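Local coordinates for protein Methylcobalamin\: coenzyme M methyltransferase (Methanosarcina mazei, PDB 4AY7) that probably transfers a methyl group from a methylated corrinoid to coenzyme M in methanogenesis with the help of a zinc ion, at residues Leu19-Ala22 with Pro27-Lys30; Leu65-His70 with Glu76-Pro81; Gly290-Pro295 with Ala308-Ala313; Asp319-Gly324 with Lys337-Ala342. All blocks are in the same frame, centred on the assembly; numbering follows the deposited sequence.

Contact 1: Leu19-Ala22 with Pro27-Lys30; sequences LLAA and PVDK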
loop_
_atom_site.group_PDB
_atom_site.type_symbol
_atom_site.label_atom_id
_atom_site.label_comp_id
_atom_site.label_asym_id
_atom_site.label_seq_id
_atom_site.Cartn_x
_atom_site.Cartn_y
_atom_site.Cartn_z
ATOM N N LEU A 19 -5.768 -14.586 5.329
ATOM C CA LEU A 19 -5.586 -13.131 5.152
ATOM C C LEU A 19 -6.914 -12.434 4.931
ATOM O O LEU A 19 -7.193 -11.386 5.505
ATOM C CB LEU A 19 -4.552 -12.746 4.055
ATOM C CG LEU A 19 -4.277 -11.239 3.865
ATOM C CD1 LEU A 19 -3.843 -10.586 5.187
ATOM C CD2 LEU A 19 -3.283 -10.985 2.700
ATOM N N LEU A 20 -7.703 -12.976 4.031
ATOM C CA LEU A 20 -8.979 -12.400 3.672
ATOM C C LEU A 20 -9.953 -12.420 4.889
ATOM O O LEU A 20 -10.634 -11.441 5.214
ATOM C CB LEU A 20 -9.543 -13.191 2.454
ATOM C CG LEU A 20 -8.820 -12.952 1.132
ATOM C CD1 LEU A 20 -9.436 -13.881 0.107
ATOM C CD2 LEU A 20 -8.884 -11.521 0.646
ATOM N N ALA A 21 -9.985 -13.533 5.579
ATOM C CA ALA A 21 -10.798 -13.643 6.839
ATOM C C ALA A 21 -10.366 -12.591 7.859
ATOM O O ALA A 21 -11.208 -11.803 8.414
ATOM C CB ALA A 21 -10.722 -15.056 7.412
ATOM N N ALA A 22 -9.067 -12.489 8.063
ATOM C CA ALA A 22 -8.543 -11.465 8.982
ATOM C C ALA A 22 -8.929 -10.055 8.701
ATOM O O ALA A 22 -9.285 -9.299 9.605
ATOM C CB ALA A 22 -7.025 -11.600 9.138
ATOM N N PRO A 27 -13.598 -14.896 12.056
ATOM C CA PRO A 27 -12.654 -15.558 12.958
ATOM C C PRO A 27 -11.508 -16.258 12.229
ATOM O O PRO A 27 -11.676 -16.813 11.135
ATOM C CB PRO A 27 -13.506 -16.584 13.730
ATOM C CG PRO A 27 -14.906 -16.108 13.576
ATOM C CD PRO A 27 -14.969 -15.400 12.249
ATOM N N VAL A 28 -10.351 -16.167 12.830
ATOM C CA VAL A 28 -9.202 -16.902 12.346
ATOM C C VAL A 28 -8.502 -17.677 13.432
ATOM O O VAL A 28 -8.670 -17.389 14.635
ATOM C CB VAL A 28 -8.178 -15.938 11.710
ATOM C CG1 VAL A 28 -8.739 -15.315 10.467
ATOM C CG2 VAL A 28 -7.764 -14.899 12.739
ATOM N N ASP A 29 -7.714 -18.660 12.998
ATOM C CA ASP A 29 -6.901 -19.439 13.906
ATOM C C ASP A 29 -5.772 -18.632 14.530
ATOM O O ASP A 29 -5.411 -18.837 15.666
ATOM C CB ASP A 29 -6.339 -20.679 13.196
ATOM C CG ASP A 29 -5.602 -20.348 11.893
ATOM O OD1 ASP A 29 -5.830 -19.282 11.213
ATOM O OD2 ASP A 29 -4.806 -21.234 11.510
ATOM N N LYS A 30 -5.182 -17.717 13.759
ATOM C CA LYS A 30 -4.047 -16.916 14.212
ATOM C C LYS A 30 -3.873 -15.681 13.334
ATOM O O LYS A 30 -4.414 -15.661 12.258
ATOM C CB LYS A 30 -2.749 -17.766 14.204
ATOM C CG LYS A 30 -2.205 -18.104 12.834
ATOM C CD LYS A 30 -1.097 -19.159 12.841
ATOM C CE LYS A 30 -0.563 -19.389 11.459
ATOM N NZ LYS A 30 0.325 -20.572 11.296
#
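Val-28 rests one methyl, CG1, on the turn of helix formed by Ala-21 and Ala-22. Its nearest partner is Ala-21 CB, 3.7 Å from Val-28 CG1, and the same CG1 lies 3.7 Å from the backbone N of Ala-22, so the methyl settles where the helix backbone joins the two alanines. Alanine suits both positions because its single methyl allows the returning chain to come close, with 6.4 Å between the CA atoms of Ala-22 and Val-28. The torsion chi1 of Val-28, -66°, sets CG1 opposite the carbonyl carbon and directs that branch at the helix. The carbonyl O of Pro-27 lies more loosely over Ala-21 CB, at 4.2 Å. One residue past the valine, Asp-29 OD1 forms a salt bridge with Arg-18 NE, which ties the loop back to the helix it has just left. On its inner side this helix faces the barrel: Leu-19 touches Val-320, Val-206 and Pro-149, and Leu-20 also meets Val-206. These residues lie at or just before the starts of strands. The arrangement is that of an N-terminal helix lying across the N-terminal ends of the strands of a TIM barrel, with the following loop folded back on the helix.

Contact 2: Leu65-His70 with Glu76-Pro81; sequences LALANH and EAVRLP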
loop_
_atom_site.group_PDB
_atom_site.type_symbol
_atom_site.label_atom_id
_atom_site.label_comp_id
_atom_site.label_asym_id
_atom_site.label_seq_id
_atom_site.Cartn_x
_atom_site.Cartn_y
_atom_site.Cartn_z
ATOM N N LEU A 65 11.861 -10.628 -7.478
ATOM C CA LEU A 65 12.123 -9.957 -6.224
ATOM C C LEU A 65 10.958 -10.065 -5.216
ATOM O O LEU A 65 11.205 -10.135 -3.939
ATOM C CB LEU A 65 12.409 -8.528 -6.435
ATOM C CG LEU A 65 12.762 -7.653 -5.271
ATOM C CD1 LEU A 65 14.051 -8.146 -4.552
ATOM C CD2 LEU A 65 12.884 -6.252 -5.839
ATOM N N ALA A 66 9.711 -10.044 -5.738
ATOM C CA ALA A 66 8.521 -10.164 -4.839
ATOM C C ALA A 66 8.457 -11.512 -4.151
ATOM O O ALA A 66 8.153 -11.658 -2.922
ATOM C CB ALA A 66 7.238 -9.992 -5.641
ATOM N N LEU A 67 8.723 -12.523 -4.958
ATOM C CA LEU A 67 8.631 -13.863 -4.481
ATOM C C LEU A 67 9.729 -14.090 -3.453
ATOM O O LEU A 67 9.544 -14.879 -2.536
ATOM C CB LEU A 67 8.775 -14.880 -5.608
ATOM C CG LEU A 67 7.543 -15.092 -6.481
ATOM C CD1 LEU A 67 6.585 -16.180 -5.978
ATOM C CD2 LEU A 67 6.765 -13.798 -6.521
ATOM N N ALA A 68 10.857 -13.395 -3.619
ATOM C CA ALA A 68 12.017 -13.587 -2.770
ATOM C C ALA A 68 11.709 -13.148 -1.354
ATOM O O ALA A 68 12.179 -13.829 -0.420
ATOM C CB ALA A 68 13.272 -12.879 -3.348
ATOM N N ASN A 69 10.918 -12.072 -1.173
ATOM C CA ASN A 69 10.522 -11.623 0.160
ATOM C C ASN A 69 9.199 -12.278 0.591
ATOM O O ASN A 69 8.377 -11.661 1.345
ATOM C CB ASN A 69 10.412 -10.070 0.283
ATOM C CG ASN A 69 10.499 -9.598 1.748
ATOM O OD1 ASN A 69 10.482 -10.445 2.658
ATOM N ND2 ASN A 69 10.630 -8.283 1.990
ATOM N N HIS A 70 8.981 -13.472 0.031
ATOM C CA HIS A 70 7.960 -14.392 0.457
ATOM C C HIS A 70 8.650 -15.689 0.793
ATOM O O HIS A 70 8.503 -16.236 1.885
ATOM C CB HIS A 70 6.908 -14.585 -0.646
ATOM C CG HIS A 70 6.031 -15.760 -0.423
ATOM N ND1 HIS A 70 5.274 -15.888 0.691
ATOM C CD2 HIS A 70 5.832 -16.904 -1.175
ATOM C CE1 HIS A 70 4.614 -17.069 0.654
ATOM N NE2 HIS A 70 4.951 -17.691 -0.493
ATOM N N GLU A 76 3.583 -13.859 4.679
ATOM C CA GLU A 76 2.511 -14.721 4.215
ATOM C C GLU A 76 1.676 -14.101 3.140
ATOM O O GLU A 76 0.512 -14.397 3.030
ATOM C CB GLU A 76 1.693 -15.133 5.438
ATOM C CG GLU A 76 2.548 -16.012 6.356
ATOM C CD GLU A 76 1.881 -16.421 7.681
ATOM O OE1 GLU A 76 0.963 -15.735 8.205
ATOM O OE2 GLU A 76 2.271 -17.514 8.177
ATOM N N ALA A 77 2.303 -13.324 2.251
ATOM C CA ALA A 77 1.630 -12.771 1.061
ATOM C C ALA A 77 2.736 -12.354 0.110
ATOM O O ALA A 77 3.891 -12.283 0.508
ATOM C CB ALA A 77 0.787 -11.562 1.402
ATOM N N VAL A 78 2.403 -12.132 -1.142
ATOM C CA VAL A 78 3.388 -11.555 -2.093
ATOM C C VAL A 78 2.838 -10.216 -2.477
ATOM O O VAL A 78 1.695 -10.162 -2.963
ATOM C CB VAL A 78 3.559 -12.406 -3.348
ATOM C CG1 VAL A 78 4.598 -11.761 -4.317
ATOM C CG2 VAL A 78 4.025 -13.814 -2.979
ATOM N N ARG A 79 3.630 -9.156 -2.335
ATOM C CA ARG A 79 3.189 -7.774 -2.555
ATOM C C ARG A 79 4.061 -7.189 -3.712
ATOM O O ARG A 79 5.289 -7.302 -3.709
ATOM C CB ARG A 79 3.469 -6.947 -1.336
ATOM C CG ARG A 79 2.634 -5.688 -1.155
ATOM C CD ARG A 79 3.142 -4.530 -1.845
ATOM N NE ARG A 79 2.576 -3.239 -1.483
ATOM C CZ ARG A 79 3.011 -2.144 -2.073
ATOM N NH1 ARG A 79 3.980 -2.206 -2.992
ATOM N NH2 ARG A 79 2.539 -0.956 -1.757
ATOM N N LEU A 80 3.385 -6.514 -4.608
ATOM C CA LEU A 80 4.014 -5.779 -5.718
ATOM C C LEU A 80 3.185 -4.577 -6.092
ATOM O O LEU A 80 1.992 -4.525 -5.769
ATOM C CB LEU A 80 4.191 -6.709 -6.914
ATOM C CG LEU A 80 3.013 -7.158 -7.735
ATOM C CD1 LEU A 80 3.523 -7.803 -9.012
ATOM C CD2 LEU A 80 2.139 -8.197 -7.019
ATOM N N PRO A 81 3.774 -3.606 -6.812
ATOM C CA PRO A 81 5.163 -3.445 -7.167
ATOM C C PRO A 81 5.920 -2.738 -6.050
ATOM O O PRO A 81 5.623 -3.012 -4.852
ATOM C CB PRO A 81 5.080 -2.584 -8.448
ATOM C CG PRO A 81 3.907 -1.685 -8.192
ATOM C CD PRO A 81 2.940 -2.514 -7.362
HETATM O O HOH W 1 6.459 -9.599 -1.503
HETATM O O HOH W 2 5.921 -10.577 0.935
#
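Ala-66 and Val-78 form the dense centre of this contact. Val-78 CG1 presses against Ala-66 CB at 3.4 Å, closer than carbon atoms usually come, and also meets Leu-67 CD2 at 3.7 Å. The small alanine lets the helix lie near the strand, while the branched valine fills the interface with two methyls. With chi1 at 180°, CG1 extends opposite the backbone N toward Ala-66 and Leu-67, and CG2 is turned to His-70, whose CG is 3.8 Å away. The histidine crosses the valine at about a right angle, and its ND1 is hydrogen-bonded to the carbonyl O of Leu-75 in the connecting turn, which restrains the ring's rotation.

Along the other flank the backbones do not meet directly, and water joins them. One water lies 3.0 Å from Ala-66 O and accepts a bond from the N of Arg-79; a second lies 2.7 Å from both Asn-69 O and Ala-77 O. Water takes the place of side chains here, and the carbonyls share its protons with other acceptors. Beyond this flank Arg-79 leads away from the helix, its NE bound to Val-36 O and its side chain about 4 Å from that of Gln-38, a coenzyme M-binding residue. On the packed side Leu-67 and Leu-80 also meet helix 130-144. The helix runs roughly antiparallel to the strand, at 146°: a helix packed against the strand that follows it in the chain, on the wall of a TIM barrel, where Arg-79 lies beside the probable coenzyme M pocket.

Contact 3: Gly290-Pro295 with Ala308-Ala313; sequences GNVSSP and AEAKEA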
loop_
_atom_site.group_PDB
_atom_site.type_symbol
_atom_site.label_atom_id
_atom_site.label_comp_id
_atom_site.label_asym_id
_atom_site.label_seq_id
_atom_site.Cartn_x
_atom_site.Cartn_y
_atom_site.Cartn_z
ATOM N N GLY A 290 -0.646 -3.641 10.746
ATOM C CA GLY A 290 0.588 -2.946 11.180
ATOM C C GLY A 290 1.236 -3.636 12.349
ATOM O O GLY A 290 1.030 -4.817 12.503
ATOM N N ASN A 291 2.011 -2.935 13.186
ATOM C CA ASN A 291 2.363 -1.509 13.058
ATOM C C ASN A 291 3.855 -1.259 13.341
ATOM O O ASN A 291 4.229 -0.230 13.961
ATOM C CB ASN A 291 1.540 -0.697 14.044
ATOM C CG ASN A 291 1.765 -1.134 15.471
ATOM O OD1 ASN A 291 2.469 -2.115 15.707
ATOM N ND2 ASN A 291 1.157 -0.442 16.414
ATOM N N VAL A 292 4.703 -2.213 12.964
ATOM C CA VAL A 292 6.036 -2.207 13.483
ATOM C C VAL A 292 6.825 -1.158 12.668
ATOM O O VAL A 292 6.783 -1.148 11.414
ATOM C CB VAL A 292 6.698 -3.638 13.506
ATOM C CG1 VAL A 292 8.136 -3.528 14.086
ATOM C CG2 VAL A 292 5.847 -4.641 14.332
ATOM N N SER A 293 7.521 -0.258 13.381
ATOM C CA SER A 293 8.094 0.927 12.736
ATOM C C SER A 293 9.103 0.512 11.679
ATOM O O SER A 293 10.110 -0.104 11.986
ATOM C CB SER A 293 8.869 1.721 13.743
ATOM O OG SER A 293 9.541 2.829 13.151
ATOM N N SER A 294 8.871 0.886 10.442
ATOM C CA SER A 294 9.888 0.590 9.400
ATOM C C SER A 294 11.258 1.302 9.614
ATOM O O SER A 294 12.278 0.664 9.551
ATOM C CB SER A 294 9.370 0.904 7.982
ATOM O OG SER A 294 8.315 -0.039 7.696
ATOM N N PRO A 295 11.251 2.625 9.832
ATOM C CA PRO A 295 12.536 3.319 9.987
ATOM C C PRO A 295 13.233 3.111 11.319
ATOM O O PRO A 295 14.482 3.133 11.344
ATOM C CB PRO A 295 12.154 4.816 9.756
ATOM C CG PRO A 295 10.726 4.896 10.251
ATOM C CD PRO A 295 10.105 3.581 9.792
ATOM N N ALA A 308 9.797 -7.906 20.276
ATOM C CA ALA A 308 9.116 -7.248 21.362
ATOM C C ALA A 308 7.954 -6.321 20.898
ATOM O O ALA A 308 6.839 -6.349 21.469
ATOM C CB ALA A 308 10.088 -6.490 22.247
ATOM N N GLU A 309 8.193 -5.511 19.887
ATOM C CA GLU A 309 7.196 -4.566 19.396
ATOM C C GLU A 309 6.128 -5.291 18.619
ATOM O O GLU A 309 4.986 -4.872 18.678
ATOM C CB GLU A 309 7.859 -3.440 18.560
ATOM C CG GLU A 309 8.719 -2.574 19.500
ATOM C CD GLU A 309 9.534 -1.505 18.747
ATOM O OE1 GLU A 309 9.229 -1.243 17.541
ATOM O OE2 GLU A 309 10.503 -0.944 19.372
ATOM N N ALA A 310 6.488 -6.373 17.914
ATOM C CA ALA A 310 5.524 -7.287 17.275
ATOM C C ALA A 310 4.555 -7.886 18.283
ATOM O O ALA A 310 3.287 -7.820 18.158
ATOM C CB ALA A 310 6.231 -8.408 16.525
ATOM N N LYS A 311 5.150 -8.470 19.325
ATOM C CA LYS A 311 4.390 -9.053 20.421
ATOM C C LYS A 311 3.400 -8.055 21.025
ATOM O O LYS A 311 2.233 -8.383 21.224
ATOM C CB LYS A 311 5.348 -9.550 21.521
ATOM C CG LYS A 311 4.700 -10.332 22.646
ATOM C CD LYS A 311 5.735 -10.792 23.708
ATOM C CE LYS A 311 5.128 -11.564 24.880
ATOM N NZ LYS A 311 6.156 -12.316 25.732
ATOM N N GLU A 312 3.868 -6.856 21.312
ATOM C CA GLU A 312 2.999 -5.789 21.737
ATOM C C GLU A 312 1.780 -5.503 20.787
ATOM O O GLU A 312 0.676 -5.348 21.271
ATOM C CB GLU A 312 3.782 -4.515 22.008
ATOM C CG GLU A 312 2.928 -3.492 22.687
ATOM C CD GLU A 312 3.700 -2.427 23.450
ATOM O OE1 GLU A 312 4.936 -2.599 23.731
ATOM O OE2 GLU A 312 3.003 -1.401 23.797
ATOM N N ALA A 313 1.984 -5.379 19.475
ATOM C CA ALA A 313 0.896 -5.267 18.540
ATOM C C ALA A 313 -0.077 -6.455 18.559
ATOM O O ALA A 313 -1.320 -6.274 18.582
ATOM C CB ALA A 313 1.439 -5.024 17.136
HETATM O O HOH W 3 7.357 -0.271 16.360
#
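Glu-309 OE1, which comes loosely beside Val-292 CG1 at 4.3 Å, is hydrogen-bonded to Thr-297 OG1 in the helix that follows strand 287-292. It also faces a water, although the modelled separation of 2.4 Å from OE1 is too short to be trusted in detail. That water accepts a bond from the N of Ser-293 at 3.0 Å, so it may relay the carboxylate to the peptide where the strand ends. Ser-293 itself is the N-cap of the next helix, its OG bonded to the N of Phe-296; a short hydroxyl side chain suits that task.

Farther in, the packing is mostly apolar. Val-292 CG2 lies over the backbone of Ala-310, 4.0 Å from Ala-310 CA and 4.4 Å from its CB, a distance possible because alanine keeps the helix surface low. The polar exception is Asn-291 OD1, which meets the methyl CB of Ala-313 at 3.4 Å. The asparagine's chi1 of 59° tucks CG between the backbone N and the carbonyl carbon, bringing OD1 to the helix. A cis peptide joins Asn-291 to Gly-290, whose positive phi of 147° is one that only glycine tolerates readily.

Strand and helix run at 151° to each other, separated by a loop and the short helix 294-298. This is a beta-alpha unit of the TIM barrel: a parallel strand of the wall, backed by a helix of the outer ring.

Contact 4: Asp319-Gly324 with Lys337-Ala342; sequences DVLAPG and KALVAA. With MG (magnesium ion), chain D.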
loop_
_atom_site.group_PDB
_atom_site.type_symbol
_atom_site.label_atom_id
_atom_site.label_comp_id
_atom_site.label_asym_id
_atom_site.label_seq_id
_atom_site.Cartn_x
_atom_site.Cartn_y
_atom_site.Cartn_z
ATOM N N ASP A 319 -4.901 -6.951 13.645
ATOM C CA ASP A 319 -5.567 -7.947 12.870
ATOM C C ASP A 319 -4.687 -8.675 11.896
ATOM O O ASP A 319 -4.919 -9.849 11.572
ATOM C CB ASP A 319 -6.777 -7.326 12.212
ATOM C CG ASP A 319 -7.724 -6.733 13.229
ATOM O OD1 ASP A 319 -8.289 -7.543 13.977
ATOM O OD2 ASP A 319 -7.844 -5.502 13.392
ATOM N N VAL A 320 -3.742 -7.950 11.345
ATOM C CA VAL A 320 -2.725 -8.442 10.426
ATOM C C VAL A 320 -1.384 -7.824 10.854
ATOM O O VAL A 320 -1.254 -6.579 10.899
ATOM C CB VAL A 320 -2.976 -8.075 8.961
ATOM C CG1 VAL A 320 -1.733 -8.424 8.114
ATOM C CG2 VAL A 320 -4.269 -8.767 8.406
ATOM N N LEU A 321 -0.458 -8.669 11.268
ATOM C CA LEU A 321 0.845 -8.160 11.773
ATOM C C LEU A 321 1.688 -7.797 10.562
ATOM O O LEU A 321 1.864 -8.620 9.622
ATOM C CB LEU A 321 1.557 -9.181 12.594
ATOM C CG LEU A 321 2.957 -8.886 13.141
ATOM C CD1 LEU A 321 2.847 -7.661 14.027
ATOM C CD2 LEU A 321 3.676 -10.050 13.833
ATOM N N ALA A 322 2.206 -6.574 10.572
ATOM C CA ALA A 322 2.918 -6.050 9.374
ATOM C C ALA A 322 3.787 -4.855 9.725
ATOM O O ALA A 322 3.575 -4.237 10.747
ATOM C CB ALA A 322 1.897 -5.664 8.275
ATOM N N PRO A 323 4.729 -4.459 8.797
ATOM C CA PRO A 323 5.455 -3.211 8.947
ATOM C C PRO A 323 4.457 -2.031 8.968
ATOM O O PRO A 323 3.437 -2.060 8.278
ATOM C CB PRO A 323 6.344 -3.176 7.703
ATOM C CG PRO A 323 6.496 -4.629 7.326
ATOM C CD PRO A 323 5.172 -5.224 7.617
ATOM N N GLY A 324 4.803 -0.963 9.652
ATOM C CA GLY A 324 3.985 0.198 9.646
ATOM C C GLY A 324 3.979 0.973 8.329
ATOM O O GLY A 324 3.030 1.628 8.026
ATOM N N LYS A 337 12.371 -11.494 8.916
ATOM C CA LYS A 337 12.084 -12.797 9.462
ATOM C C LYS A 337 11.721 -12.773 10.969
ATOM O O LYS A 337 11.026 -13.648 11.467
ATOM C CB LYS A 337 13.282 -13.740 9.283
ATOM C CG LYS A 337 13.514 -14.135 7.844
ATOM C CD LYS A 337 14.639 -15.110 7.671
ATOM C CE LYS A 337 14.146 -16.491 8.032
ATOM N NZ LYS A 337 15.328 -17.344 7.748
ATOM N N ALA A 338 12.232 -11.760 11.667
ATOM C CA ALA A 338 11.947 -11.558 13.078
ATOM C C ALA A 338 10.484 -11.238 13.247
ATOM O O ALA A 338 9.921 -11.592 14.253
ATOM C CB ALA A 338 12.820 -10.473 13.690
ATOM N N LEU A 339 9.824 -10.583 12.295
ATOM C CA LEU A 339 8.355 -10.435 12.393
ATOM C C LEU A 339 7.554 -11.711 12.454
ATOM O O LEU A 339 6.614 -11.880 13.248
ATOM C CB LEU A 339 7.785 -9.659 11.182
ATOM C CG LEU A 339 7.784 -8.150 11.197
ATOM C CD1 LEU A 339 7.095 -7.592 9.913
ATOM C CD2 LEU A 339 7.192 -7.637 12.504
ATOM N N VAL A 340 7.879 -12.597 11.557
ATOM C CA VAL A 340 7.253 -13.862 11.398
ATOM C C VAL A 340 7.526 -14.692 12.630
ATOM O O VAL A 340 6.580 -15.297 13.211
ATOM C CB VAL A 340 7.780 -14.606 10.147
ATOM C CG1 VAL A 340 7.137 -15.990 10.102
ATOM C CG2 VAL A 340 7.526 -13.749 8.892
ATOM N N ALA A 341 8.782 -14.677 13.106
ATOM C CA ALA A 341 9.123 -15.411 14.331
ATOM C C ALA A 341 8.299 -14.914 15.558
ATOM O O ALA A 341 7.782 -15.708 16.282
ATOM C CB ALA A 341 10.645 -15.352 14.614
ATOM N N ALA A 342 8.138 -13.606 15.723
ATOM C CA ALA A 342 7.315 -13.073 16.798
ATOM C C ALA A 342 5.868 -13.607 16.744
ATOM O O ALA A 342 5.209 -13.879 17.757
ATOM C CB ALA A 342 7.364 -11.552 16.758
HETATM MG MG MG D . -9.359 -8.698 15.499
HETATM O O HOH W 4 -8.726 -10.523 14.881
HETATM O O HOH W 5 -8.265 -8.383 17.246
#
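Leu-339 points its CB at strand 320-323, and the contact widens as its side chain branches. CB and CG serve as the stem; at the tip, Leu-339 CD1 lies against the ring of Pro-323, 3.8 Å from CD and 4.0 Å from CG, crossing it at a slant. The same Leu-339 CD1 is 4.3 Å from Ala-322 C. The other branch, CD2, faces Leu-321 CG more loosely at 4.5 Å. Leu-321 returns the contact: with CG opposite its backbone N (chi1 176°), its CD2 reaches the carbonyl O of Leu-339 at 3.5 Å. Two leucines and a proline suit a buried seam that needs bulk without polar groups.

Ahead of the strand, Asp-319 serves a different purpose. Its OD1 binds the magnesium ion at 2.2 Å, and two waters also coordinate the metal, while OD2 takes a salt bridge from Lys-279 NZ and a hydrogen bond from Leu-288 N, which hold the carboxylate in position.

Helix 333-346 backs its strand at 159°, nearly antiparallel. Leu-339 also touches Val-292 of strand 287-292 and Leu-298 of helix 294-298, and Ala-338 and Ala-342 face helix 303-315.

How the contacts relate
Contacts 3 and 4 are successive beta-alpha units of the barrel wall, their centres only 7 Å apart. Their strands are joined by probable hydrogen bonds, Gly-290 O to Ala-322 N at 2.9 Å and Val-292 O to Gly-324 N at 2.7 Å, and their helices meet where Ala-310 CB lies 3.4 Å from Ala-342 CB. Contact 1 touches contact 4 at the N-terminal end of its strand, with Leu-19 CD1 3.7 Å from Val-320 CG2, near the magnesium end. Contact 2 lies across the barrel's closing seam from contact 4, with centres 14 Å apart and nearest atoms about 5 Å. The side chains of Arg-79 and Pro-323 each come within about 9 Å of the zinc bound by His-246, Cys-248 and Cys-325.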